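Local coordinates for 5-oxoprolinase subunit A (Thermus thermophilus, PDB 2DFA), which probably catalyses the ATP-dependent opening of 5-oxoproline to L-glutamate, working in a complex with its partner subunits PxpB and PxpC, at residues 39-42 and 43-46; 82-85 and 86-90; 115-118 and 119-122; 146-149 and 150-153; 163-166 and 167-170. All coordinates share one frame; numbering follows the deposited sequence.

Interaction 1: residues 39-42 and 43-46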
loop_
_atom_site.group_PDB
_atom_site.type_symbol
_atom_site.label_atom_id
_atom_site.label_comp_id
_atom_site.label_asym_id
_atom_site.label_seq_id
_atom_site.Cartn_x
_atom_site.Cartn_y
_atom_site.Cartn_z
ATOM N N GLY A 39 -4.743 -8.207 -5.776
ATOM C CA GLY A 39 -5.264 -7.594 -6.981
ATOM C C GLY A 39 -6.712 -7.217 -6.732
ATOM O O GLY A 39 -7.231 -7.436 -5.635
ATOM N N GLY A 40 -7.365 -6.647 -7.741
ATOM C CA GLY A 40 -8.758 -6.263 -7.594
ATOM C C GLY A 40 -9.060 -5.022 -6.757
ATOM O O GLY A 40 -9.550 -5.137 -5.631
ATOM N N SER A 41 -8.769 -3.837 -7.287
ATOM C CA SER A 41 -9.076 -2.594 -6.572
ATOM C C SER A 41 -10.607 -2.482 -6.544
ATOM O O SER A 41 -11.289 -3.123 -7.347
ATOM C CB SER A 41 -8.466 -1.398 -7.299
ATOM O OG SER A 41 -8.915 -1.352 -8.640
ATOM N N PRO A 42 -11.170 -1.661 -5.637
ATOM C CA PRO A 42 -12.635 -1.529 -5.560
ATOM C C PRO A 42 -13.387 -1.334 -6.882
ATOM O O PRO A 42 -14.383 -2.018 -7.142
ATOM C CB PRO A 42 -12.830 -0.357 -4.603
ATOM C CG PRO A 42 -11.643 -0.496 -3.665
ATOM C CD PRO A 42 -10.510 -0.801 -4.635
ATOM N N GLY A 43 -12.918 -0.404 -7.705
ATOM C CA GLY A 43 -13.569 -0.154 -8.982
ATOM C C GLY A 43 -13.521 -1.358 -9.907
ATOM O O GLY A 43 -14.481 -1.634 -10.634
ATOM N N ARG A 44 -12.401 -2.073 -9.887
ATOM C CA ARG A 44 -12.233 -3.264 -10.718
ATOM C C ARG A 44 -13.099 -4.416 -10.212
ATOM O O ARG A 44 -13.553 -5.253 -10.994
ATOM C CB ARG A 44 -10.766 -3.682 -10.744
ATOM C CG ARG A 44 -9.872 -2.673 -11.435
ATOM C CD ARG A 44 -10.229 -2.521 -12.921
ATOM N NE ARG A 44 -9.205 -1.753 -13.631
ATOM C CZ ARG A 44 -9.117 -1.647 -14.956
ATOM N NH1 ARG A 44 -9.999 -2.261 -15.742
ATOM N NH2 ARG A 44 -8.133 -0.936 -15.497
ATOM N N ILE A 45 -13.319 -4.469 -8.901
ATOM C CA ILE A 45 -14.169 -5.515 -8.346
ATOM C C ILE A 45 -15.588 -5.259 -8.841
ATOM O O ILE A 45 -16.261 -6.164 -9.343
ATOM C CB ILE A 45 -14.158 -5.496 -6.795
ATOM C CG1 ILE A 45 -12.777 -5.927 -6.282
ATOM C CG2 ILE A 45 -15.250 -6.416 -6.250
ATOM C CD1 ILE A 45 -12.640 -5.905 -4.758
ATOM N N LEU A 46 -16.034 -4.014 -8.699
ATOM C CA LEU A 46 -17.370 -3.620 -9.123
ATOM C C LEU A 46 -17.566 -3.948 -10.601
ATOM O O LEU A 46 -18.616 -4.457 -10.999
ATOM C CB LEU A 46 -17.578 -2.122 -8.887
ATOM C CG LEU A 46 -18.938 -1.570 -9.328
ATOM C CD1 LEU A 46 -20.054 -2.335 -8.627
ATOM C CD2 LEU A 46 -19.017 -0.093 -9.004
HETATM O O HOH W 1 -10.320 0.714 -9.100
#

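Interaction 2: residues 82-85 and 86-90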
loop_
_atom_site.group_PDB
_atom_site.type_symbol
_atom_site.label_atom_id
_atom_site.label_comp_id
_atom_site.label_asym_id
_atom_site.label_seq_id
_atom_site.Cartn_x
_atom_site.Cartn_y
_atom_site.Cartn_z
ATOM N N GLU A 82 -3.888 -14.022 11.758
ATOM C CA GLU A 82 -3.807 -13.065 10.660
ATOM C C GLU A 82 -4.507 -13.603 9.410
ATOM O O GLU A 82 -5.170 -12.853 8.705
ATOM C CB GLU A 82 -2.334 -12.734 10.381
ATOM C CG GLU A 82 -1.671 -12.086 11.598
ATOM C CD GLU A 82 -0.157 -11.954 11.499
ATOM O OE1 GLU A 82 0.496 -12.739 10.775
ATOM O OE2 GLU A 82 0.381 -11.065 12.184
ATOM N N VAL A 83 -4.367 -14.897 9.141
ATOM C CA VAL A 83 -5.022 -15.504 7.972
ATOM C C VAL A 83 -6.546 -15.369 8.107
ATOM O O VAL A 83 -7.253 -14.968 7.170
ATOM C CB VAL A 83 -4.646 -17.004 7.847
ATOM C CG1 VAL A 83 -5.532 -17.696 6.799
ATOM C CG2 VAL A 83 -3.176 -17.133 7.467
ATOM N N TYR A 84 -7.039 -15.706 9.291
ATOM C CA TYR A 84 -8.465 -15.617 9.603
ATOM C C TYR A 84 -9.027 -14.207 9.370
ATOM O O TYR A 84 -10.055 -14.033 8.705
ATOM C CB TYR A 84 -8.678 -16.018 11.063
ATOM C CG TYR A 84 -10.088 -15.842 11.574
ATOM C CD1 TYR A 84 -11.075 -16.793 11.303
ATOM C CD2 TYR A 84 -10.430 -14.735 12.354
ATOM C CE1 TYR A 84 -12.369 -16.646 11.805
ATOM C CE2 TYR A 84 -11.718 -14.580 12.860
ATOM C CZ TYR A 84 -12.681 -15.543 12.584
ATOM O OH TYR A 84 -13.942 -15.422 13.126
ATOM N N ALA A 85 -8.349 -13.201 9.919
ATOM C CA ALA A 85 -8.786 -11.817 9.783
ATOM C C ALA A 85 -8.709 -11.320 8.338
ATOM O O ALA A 85 -9.621 -10.647 7.853
ATOM C CB ALA A 85 -7.942 -10.904 10.693
ATOM N N ASP A 86 -7.619 -11.652 7.656
ATOM C CA ASP A 86 -7.446 -11.226 6.268
ATOM C C ASP A 86 -8.504 -11.833 5.350
ATOM O O ASP A 86 -9.039 -11.151 4.477
ATOM C CB ASP A 86 -6.051 -11.602 5.779
ATOM C CG ASP A 86 -4.981 -10.684 6.333
ATOM O OD1 ASP A 86 -5.327 -9.786 7.133
ATOM O OD2 ASP A 86 -3.801 -10.854 5.963
ATOM N N VAL A 87 -8.801 -13.112 5.548
ATOM C CA VAL A 87 -9.814 -13.784 4.735
ATOM C C VAL A 87 -11.196 -13.194 5.004
ATOM O O VAL A 87 -11.967 -12.951 4.070
ATOM C CB VAL A 87 -9.829 -15.307 5.003
ATOM C CG1 VAL A 87 -11.040 -15.967 4.314
ATOM C CG2 VAL A 87 -8.537 -15.923 4.477
ATOM N N LEU A 88 -11.520 -12.959 6.274
ATOM C CA LEU A 88 -12.823 -12.375 6.609
ATOM C C LEU A 88 -12.991 -11.011 5.947
ATOM O O LEU A 88 -14.030 -10.706 5.359
ATOM C CB LEU A 88 -12.967 -12.182 8.119
ATOM C CG LEU A 88 -13.716 -13.242 8.918
ATOM C CD1 LEU A 88 -13.794 -12.807 10.378
ATOM C CD2 LEU A 88 -15.118 -13.417 8.348
ATOM N N TYR A 89 -11.957 -10.186 6.078
ATOM C CA TYR A 89 -11.947 -8.847 5.514
ATOM C C TYR A 89 -12.240 -8.890 4.017
ATOM O O TYR A 89 -13.066 -8.137 3.513
ATOM C CB TYR A 89 -10.566 -8.208 5.755
ATOM C CG TYR A 89 -10.430 -6.781 5.277
ATOM C CD1 TYR A 89 -10.273 -6.482 3.916
ATOM C CD2 TYR A 89 -10.462 -5.721 6.185
ATOM C CE1 TYR A 89 -10.149 -5.170 3.475
ATOM C CE2 TYR A 89 -10.344 -4.402 5.756
ATOM C CZ TYR A 89 -10.189 -4.130 4.402
ATOM O OH TYR A 89 -10.092 -2.831 3.975
ATOM N N GLN A 90 -11.543 -9.775 3.314
ATOM C CA GLN A 90 -11.696 -9.894 1.869
ATOM C C GLN A 90 -13.058 -10.414 1.441
ATOM O O GLN A 90 -13.674 -9.873 0.524
ATOM C CB GLN A 90 -10.585 -10.780 1.316
ATOM C CG GLN A 90 -9.207 -10.108 1.407
ATOM C CD GLN A 90 -8.085 -10.990 0.912
ATOM O OE1 GLN A 90 -7.858 -11.108 -0.295
ATOM N NE2 GLN A 90 -7.372 -11.618 1.840
#

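Interaction 3: residues 115-118 and 119-122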
loop_
_atom_site.group_PDB
_atom_site.type_symbol
_atom_site.label_atom_id
_atom_site.label_comp_id
_atom_site.label_asym_id
_atom_site.label_seq_id
_atom_site.Cartn_x
_atom_site.Cartn_y
_atom_site.Cartn_z
ATOM N N TYR A 115 -3.267 -20.354 -1.136
ATOM C CA TYR A 115 -3.854 -21.636 -1.521
ATOM C C TYR A 115 -2.823 -22.734 -1.245
ATOM O O TYR A 115 -3.115 -23.730 -0.582
ATOM C CB TYR A 115 -4.209 -21.604 -3.014
ATOM C CG TYR A 115 -5.019 -22.783 -3.512
ATOM C CD1 TYR A 115 -6.348 -22.958 -3.125
ATOM C CD2 TYR A 115 -4.461 -23.714 -4.391
ATOM C CE1 TYR A 115 -7.106 -24.031 -3.604
ATOM C CE2 TYR A 115 -5.210 -24.791 -4.875
ATOM C CZ TYR A 115 -6.530 -24.941 -4.479
ATOM O OH TYR A 115 -7.275 -25.995 -4.964
ATOM N N LEU A 116 -1.606 -22.535 -1.746
ATOM C CA LEU A 116 -0.535 -23.507 -1.554
ATOM C C LEU A 116 -0.182 -23.705 -0.078
ATOM O O LEU A 116 0.051 -24.831 0.358
ATOM C CB LEU A 116 0.713 -23.083 -2.341
ATOM C CG LEU A 116 0.552 -23.034 -3.865
ATOM C CD1 LEU A 116 1.871 -22.617 -4.514
ATOM C CD2 LEU A 116 0.113 -24.401 -4.379
ATOM N N LYS A 117 -0.140 -22.620 0.692
ATOM C CA LYS A 117 0.183 -22.729 2.113
ATOM C C LYS A 117 -0.902 -23.561 2.796
ATOM O O LYS A 117 -0.616 -24.386 3.668
ATOM C CB LYS A 117 0.262 -21.337 2.757
ATOM C CG LYS A 117 0.794 -21.334 4.190
ATOM C CD LYS A 117 0.809 -19.918 4.753
ATOM C CE LYS A 117 1.384 -19.860 6.168
ATOM N NZ LYS A 117 2.797 -20.316 6.227
ATOM N N ALA A 118 -2.147 -23.346 2.381
ATOM C CA ALA A 118 -3.284 -24.080 2.932
ATOM C C ALA A 118 -3.195 -25.577 2.628
ATOM O O ALA A 118 -3.521 -26.411 3.473
ATOM C CB ALA A 118 -4.581 -23.524 2.367
ATOM N N CYS A 119 -2.750 -25.914 1.423
ATOM C CA CYS A 119 -2.645 -27.314 1.024
ATOM C C CYS A 119 -1.620 -28.125 1.809
ATOM O O CYS A 119 -1.684 -29.356 1.823
ATOM C CB CYS A 119 -2.346 -27.415 -0.475
ATOM S SG CYS A 119 -3.730 -26.922 -1.538
ATOM N N ARG A 120 -0.681 -27.451 2.467
ATOM C CA ARG A 120 0.340 -28.157 3.238
ATOM C C ARG A 120 0.431 -27.739 4.705
ATOM O O ARG A 120 1.189 -28.334 5.474
ATOM C CB ARG A 120 1.711 -27.983 2.577
ATOM C CG ARG A 120 2.138 -26.539 2.391
ATOM C CD ARG A 120 3.464 -26.445 1.646
ATOM N NE ARG A 120 3.743 -25.082 1.195
ATOM C CZ ARG A 120 4.028 -24.060 1.998
ATOM N NH1 ARG A 120 4.081 -24.231 3.314
ATOM N NH2 ARG A 120 4.248 -22.857 1.481
ATOM N N ASP A 121 -0.340 -26.731 5.098
ATOM C CA ASP A 121 -0.304 -26.250 6.477
ATOM C C ASP A 121 -1.679 -26.278 7.142
ATOM O O ASP A 121 -2.549 -25.467 6.824
ATOM C CB ASP A 121 0.264 -24.828 6.515
ATOM C CG ASP A 121 0.465 -24.324 7.925
ATOM O OD1 ASP A 121 1.178 -25.000 8.694
ATOM O OD2 ASP A 121 -0.088 -23.259 8.267
ATOM N N ARG A 122 -1.860 -27.206 8.079
ATOM C CA ARG A 122 -3.135 -27.362 8.775
ATOM C C ARG A 122 -3.664 -26.122 9.482
ATOM O O ARG A 122 -4.865 -25.864 9.443
ATOM C CB ARG A 122 -3.059 -28.514 9.783
ATOM C CG ARG A 122 -3.106 -29.902 9.155
ATOM C CD ARG A 122 -3.163 -30.984 10.229
ATOM N NE ARG A 122 -3.102 -32.328 9.658
ATOM C CZ ARG A 122 -4.117 -32.942 9.051
ATOM N NH1 ARG A 122 -5.294 -32.341 8.931
ATOM N NH2 ARG A 122 -3.951 -34.166 8.565
#

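Interaction 4: residues 146-149 and 150-153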
loop_
_atom_site.group_PDB
_atom_site.type_symbol
_atom_site.label_atom_id
_atom_site.label_comp_id
_atom_site.label_asym_id
_atom_site.label_seq_id
_atom_site.Cartn_x
_atom_site.Cartn_y
_atom_site.Cartn_z
ATOM N N GLY A 146 -7.531 -34.625 -1.466
ATOM C CA GLY A 146 -6.413 -35.352 -0.890
ATOM C C GLY A 146 -5.408 -34.529 -0.105
ATOM O O GLY A 146 -4.314 -35.007 0.193
ATOM N N THR A 147 -5.770 -33.298 0.243
ATOM C CA THR A 147 -4.868 -32.425 0.991
ATOM C C THR A 147 -5.354 -32.175 2.418
ATOM O O THR A 147 -6.510 -32.438 2.745
ATOM C CB THR A 147 -4.718 -31.051 0.288
ATOM O OG1 THR A 147 -5.981 -30.377 0.284
ATOM C CG2 THR A 147 -4.256 -31.233 -1.148
ATOM N N VAL A 148 -4.461 -31.665 3.264
ATOM C CA VAL A 148 -4.817 -31.355 4.643
ATOM C C VAL A 148 -5.824 -30.214 4.599
ATOM O O VAL A 148 -6.562 -29.965 5.552
ATOM C CB VAL A 148 -3.578 -30.920 5.472
ATOM C CG1 VAL A 148 -2.562 -32.053 5.524
ATOM C CG2 VAL A 148 -2.955 -29.673 4.873
ATOM N N TYR A 149 -5.846 -29.523 3.467
ATOM C CA TYR A 149 -6.759 -28.416 3.251
ATOM C C TYR A 149 -8.193 -28.964 3.155
ATOM O O TYR A 149 -9.118 -28.433 3.770
ATOM C CB TYR A 149 -6.343 -27.679 1.971
ATOM C CG TYR A 149 -7.240 -26.542 1.565
ATOM C CD1 TYR A 149 -7.853 -25.734 2.519
ATOM C CD2 TYR A 149 -7.473 -26.269 0.218
ATOM C CE1 TYR A 149 -8.679 -24.680 2.142
ATOM C CE2 TYR A 149 -8.295 -25.220 -0.170
ATOM C CZ TYR A 149 -8.896 -24.433 0.795
ATOM O OH TYR A 149 -9.731 -23.410 0.413
ATOM N N GLU A 150 -8.377 -30.037 2.394
ATOM C CA GLU A 150 -9.701 -30.643 2.278
ATOM C C GLU A 150 -10.105 -31.154 3.661
ATOM O O GLU A 150 -11.252 -31.014 4.085
ATOM C CB GLU A 150 -9.678 -31.819 1.299
ATOM C CG GLU A 150 -11.066 -32.370 0.995
ATOM C CD GLU A 150 -11.040 -33.741 0.336
ATOM O OE1 GLU A 150 -10.112 -34.014 -0.450
ATOM O OE2 GLU A 150 -11.965 -34.539 0.596
ATOM N N GLU A 151 -9.140 -31.741 4.363
ATOM C CA GLU A 151 -9.372 -32.287 5.697
ATOM C C GLU A 151 -9.872 -31.266 6.708
ATOM O O GLU A 151 -10.885 -31.487 7.381
ATOM C CB GLU A 151 -8.091 -32.918 6.238
ATOM C CG GLU A 151 -7.676 -34.207 5.560
ATOM C CD GLU A 151 -6.409 -34.786 6.167
ATOM O OE1 GLU A 151 -6.337 -34.884 7.414
ATOM O OE2 GLU A 151 -5.490 -35.149 5.401
ATOM N N GLU A 152 -9.159 -30.151 6.832
ATOM C CA GLU A 152 -9.556 -29.126 7.792
ATOM C C GLU A 152 -10.899 -28.508 7.431
ATOM O O GLU A 152 -11.688 -28.164 8.311
ATOM C CB GLU A 152 -8.480 -28.042 7.892
ATOM C CG GLU A 152 -7.160 -28.543 8.463
ATOM C CD GLU A 152 -7.323 -29.216 9.818
ATOM O OE1 GLU A 152 -8.090 -28.700 10.655
ATOM O OE2 GLU A 152 -6.673 -30.254 10.055
ATOM N N ALA A 153 -11.157 -28.364 6.135
ATOM C CA ALA A 153 -12.420 -27.806 5.684
ATOM C C ALA A 153 -13.560 -28.712 6.144
ATOM O O ALA A 153 -14.588 -28.235 6.610
ATOM C CB ALA A 153 -12.430 -27.679 4.162
#

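Interaction 5: residues 163-166 and 167-170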
loop_
_atom_site.group_PDB
_atom_site.type_symbol
_atom_site.label_atom_id
_atom_site.label_comp_id
_atom_site.label_asym_id
_atom_site.label_seq_id
_atom_site.Cartn_x
_atom_site.Cartn_y
_atom_site.Cartn_z
ATOM N N GLU A 163 -11.832 -29.551 -6.715
ATOM C CA GLU A 163 -11.323 -28.944 -7.935
ATOM C C GLU A 163 -10.307 -29.820 -8.659
ATOM O O GLU A 163 -9.492 -30.499 -8.032
ATOM C CB GLU A 163 -10.697 -27.589 -7.596
ATOM C CG GLU A 163 -10.022 -26.889 -8.748
ATOM C CD GLU A 163 -9.633 -25.463 -8.397
ATOM O OE1 GLU A 163 -8.936 -25.261 -7.378
ATOM O OE2 GLU A 163 -10.026 -24.545 -9.147
ATOM N N ALA A 164 -10.373 -29.804 -9.986
ATOM C CA ALA A 164 -9.455 -30.568 -10.825
ATOM C C ALA A 164 -8.871 -29.592 -11.836
ATOM O O ALA A 164 -9.498 -28.579 -12.165
ATOM C CB ALA A 164 -10.199 -31.703 -11.541
ATOM N N PHE A 165 -7.678 -29.897 -12.335
ATOM C CA PHE A 165 -7.007 -29.015 -13.280
ATOM C C PHE A 165 -6.669 -29.676 -14.608
ATOM O O PHE A 165 -5.641 -30.336 -14.734
ATOM C CB PHE A 165 -5.721 -28.468 -12.653
ATOM C CG PHE A 165 -5.930 -27.822 -11.314
ATOM C CD1 PHE A 165 -6.147 -28.599 -10.179
ATOM C CD2 PHE A 165 -5.931 -26.436 -11.189
ATOM C CE1 PHE A 165 -6.362 -28.002 -8.940
ATOM C CE2 PHE A 165 -6.147 -25.831 -9.955
ATOM C CZ PHE A 165 -6.363 -26.618 -8.827
ATOM N N PRO A 166 -7.526 -29.491 -15.623
ATOM C CA PRO A 166 -7.267 -30.093 -16.933
ATOM C C PRO A 166 -5.975 -29.598 -17.589
ATOM O O PRO A 166 -5.449 -30.246 -18.493
ATOM C CB PRO A 166 -8.517 -29.727 -17.736
ATOM C CG PRO A 166 -8.986 -28.455 -17.089
ATOM C CD PRO A 166 -8.799 -28.749 -15.623
ATOM N N GLU A 167 -5.455 -28.467 -17.124
ATOM C CA GLU A 167 -4.228 -27.909 -17.692
ATOM C C GLU A 167 -2.954 -28.312 -16.961
ATOM O O GLU A 167 -1.854 -27.947 -17.382
ATOM C CB GLU A 167 -4.306 -26.384 -17.727
ATOM C CG GLU A 167 -5.438 -25.828 -18.566
ATOM C CD GLU A 167 -5.443 -24.309 -18.575
ATOM O OE1 GLU A 167 -4.545 -23.713 -19.209
ATOM O OE2 GLU A 167 -6.336 -23.713 -17.939
ATOM N N ARG A 168 -3.092 -29.052 -15.867
ATOM C CA ARG A 168 -1.930 -29.474 -15.092
ATOM C C ARG A 168 -1.771 -30.985 -15.106
ATOM O O ARG A 168 -2.759 -31.716 -15.058
ATOM C CB ARG A 168 -2.057 -28.990 -13.644
ATOM C CG ARG A 168 -2.016 -27.478 -13.495
ATOM C CD ARG A 168 -0.653 -26.930 -13.904
ATOM N NE ARG A 168 0.414 -27.435 -13.041
ATOM C CZ ARG A 168 0.533 -27.139 -11.750
ATOM N NH1 ARG A 168 -0.347 -26.335 -11.167
ATOM N NH2 ARG A 168 1.527 -27.652 -11.040
ATOM N N ALA A 169 -0.527 -31.448 -15.172
ATOM C CA ALA A 169 -0.257 -32.880 -15.180
ATOM C C ALA A 169 -0.386 -33.421 -13.763
ATOM O O ALA A 169 -0.117 -32.715 -12.786
ATOM C CB ALA A 169 1.141 -33.155 -15.719
ATOM N N TYR A 170 -0.809 -34.678 -13.664
ATOM C CA TYR A 170 -0.972 -35.349 -12.383
ATOM C C TYR A 170 0.051 -36.470 -12.235
ATOM O O TYR A 170 0.561 -36.991 -13.224
ATOM C CB TYR A 170 -2.374 -35.951 -12.265
ATOM C CG TYR A 170 -3.463 -34.953 -11.956
ATOM C CD1 TYR A 170 -3.833 -33.979 -12.883
ATOM C CD2 TYR A 170 -4.134 -34.991 -10.736
ATOM C CE1 TYR A 170 -4.851 -33.065 -12.598
ATOM C CE2 TYR A 170 -5.150 -34.087 -10.440
ATOM C CZ TYR A 170 -5.504 -33.129 -11.374
ATOM O OH TYR A 170 -6.504 -32.237 -11.076
HETATM O O HOH W 2 -7.243 -32.351 -8.650
#

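Interaction 1: residues 39-42 and 43-46
Ser41 O takes the amide of Ile45, with Ile45 N 2.9 Å from Ser41 O, and so makes the first turn of helix 42-54. Pro42 O follows one step on: Leu46 N lies 3.0 Å from Pro42 O. The carbonyl of Ser41 also receives the flank of Ile45, whose CG1 packs 3.3 Å from Ser41 O. At the end of the same side chain, Ile45 CD1 rests 3.3 Å from Gly40 O. The hydroxyl of Ser41 stands between its own backbone N and carbonyl carbon (chi1 56°), which turns it toward the start of the helix. There Arg44 CG comes to 3.2 Å from Ser41 OG. The hydroxyl is hydrogen-bonded to Gly14 N and meets the helix start only through a water that links it weakly to Gly43 N, while the bent chain of Arg44 carries NE away to Gly14 O and NH1 to a salt bridge with Glu47. Ile45 and Leu46 turn to Phe97 of helix 80-100, and Pro42 packs on Asp86 of the second subunit. Serine at the N-cap followed by proline in the first turn is a classic helix start, here without a direct side-chain cap and placed at a subunit interface.

Interaction 2: residues 82-85 and 86-90
One face of the Tyr84 ring is covered by Leu88, one turn further along helix 80-100, with CG of the leucine above that face. Leu88 CD1 comes closest, 3.7 Å from both Tyr84 CZ and Tyr84 CE2, with OH just beyond. The two side chains run side by side in the same direction. With CG anti to the backbone N (chi1 174°), the tyrosine swings its ring alongside the helix, where the leucine can lie against it. Val83 and Val87 repeat this i to i+4 pairing more loosely, Val87 CG2 standing 4.2 Å from Val83 CG1. Gln90 folds back on its own turn: its NE2 donates to Asp86 O over 3.2 Å from above the carbonyl plane, while Gln90 N binds the same oxygen from the opposite face. That amide group is fixed further by a bond from NE2 to Gly64 O. Val83 and Tyr84 meet helix 122-135, Tyr84 and Leu88 touch Ala100 of the second subunit, and Tyr89 OH bonds to Cys35 O of that subunit, so these turns lie between helix 122-135 of their own chain and the second subunit.

Interaction 3: residues 115-118 and 119-122
Helix 112-120 loses its regular bonding after Ala118: Cys119 N still bonds to Tyr115 O at 3.0 Å, but Lys117 O takes the last two amides, Arg120 N at 3.3 Å from well above the carbonyl plane and, weakly, Asp121 N, while Arg120 N keeps only a weak link to Leu116 O. Among the side chains, Cys119 puts its sulfur over one face of the Tyr115 ring. SG lies 4.4 Å from the ring centroid and 18° off the ring normal, displaced toward the rim, a Cys sulfur-aromatic contact. Arg120 doubles back over the turn. With CG wedged between backbone N and carbonyl carbon (chi1 57°), the chain runs extended to NE, passing Leu116 O with CG 3.4 Å away, and the guanidinium lays one face over Lys117 CA. Asp121 CB sits 3.0 Å from Lys117 O. The Lys117 ammonium and the Asp121 carboxylate remain beyond salt-bridge range, with Lys117 NZ 4.6 Å from Asp121 OD2; Lys117 NZ pairs instead with Glu75, and Asp121 OD2 bonds to Thr124 OG1. Asp121 alone separates the two helices, and its side chain caps a backbone N in the first turn of helix 122-135, a tight helix-to-helix junction.

Interaction 4: residues 146-149 and 150-153
An N-terminal helix cap opens helix 148-155, the helical limb of the beta-alpha-beta unit formed with strands 141-143 and 160-164. Thr147 is the N-cap: its OG1, held between the backbone N and the carbonyl carbon (chi1 64°), accepts from Glu150 N at 3.2 Å with an N-H...O angle of 153°. Thr147 OG1 is also hydrogen-bonded to Leu144 O, which ties the cap to the loop just after strand 141-143. Glu150 closes the turn from its other end. CG lies anti to its backbone N (chi1 -172°) and the chain stays extended, sending the carboxylate back along the incoming loop, where Gly146 N donates to Glu150 OE1 over 2.8 Å, nearly in line with the C-O bond. Glu150 OE2 forms a salt bridge with Arg154 NE. The side chains of Thr147 and Glu150 cross at about a right angle. Replacing Glu150 by alanine would probably leave Gly146 N without this acceptor and Arg154 without its carboxylate mate, letting the loop before the helix move more freely. Behind the cap the ordinary helical bonds begin, with Glu151 N 3.2 Å from Thr147 O and Glu152 N 2.9 Å from Val148 O. Glu151 CG packs 3.5 Å from Thr147 O, and Glu152 bends at its second torsion to bring CG 3.3 Å from Val148 O. Both glutamates form salt bridges with Arg122. Three successive carboxylates thus stand in the first turns, where the helix dipole would probably favour their negative charge; arginine partners, together with Lys155 at Glu152, are likely to offset their mutual repulsion.

Interaction 5: residues 163-166 and 167-170
Both Phe165 (chi1 -53°) and Tyr170 (chi1 -77°) set CG beside the backbone N, anti to the carbonyl carbon, and from there the two side chains cross at about a right angle, with the Tyr170 hydroxyl brought back to the chain that precedes the turn. Phe165 N donates to Tyr170 OH at 2.9 Å, a bond of 165°. The same hydroxyl lies in the plane of the Phe165 ring at its edge, 3.8 Å from Phe165 CD1, and comes 3.4 Å from Ala164 CA. Phe165 O meets the edge of the tyrosine ring in turn, 3.6 Å from Tyr170 CE1. A water unusually close to Tyr170 OH donates to Glu163 O, so the phenol joins backbone groups of Glu163 and Phe165, where the strand gives way to the turn. A phenylalanine in place of Tyr170 would probably leave Phe165 N without its acceptor. Between the two aromatic residues the chain reverses: Arg168 N reaches Phe165 O at 3.1 Å from above the carbonyl plane, and Phe165 CB packs 3.8 Å from Arg168 CB. Arg168 NH2 is hydrogen-bonded to Ala177 O, while Tyr170 lies against Arg195 and Met199 of helix 189-201. Here a type I beta turn from Phe165 to Arg168, with Pro166 as its second residue, leads the chain out of strand 160-164 of the parallel sheet.

All five contacts are local and follow one another in series along the chain; none nests in or crosses another. Interaction 1 starts helix 42-54 after a loop, and interaction 2 lies within helix 80-100; their centres are about 18 Å apart, and both face the second subunit. Interaction 3 ends helix 112-120, interaction 4 caps helix 148-155, and interaction 5 turns the chain out of strand 160-164. Interactions 3 and 4 touch directly: Arg122 forms salt bridges to Glu151 and Glu152, joining the start of helix 122-135 to helix 148-155. Interactions 3 and 5 meet through Tyr115, whose hydroxyl probably bonds to Glu163, linking helix 112-120 to the sheet.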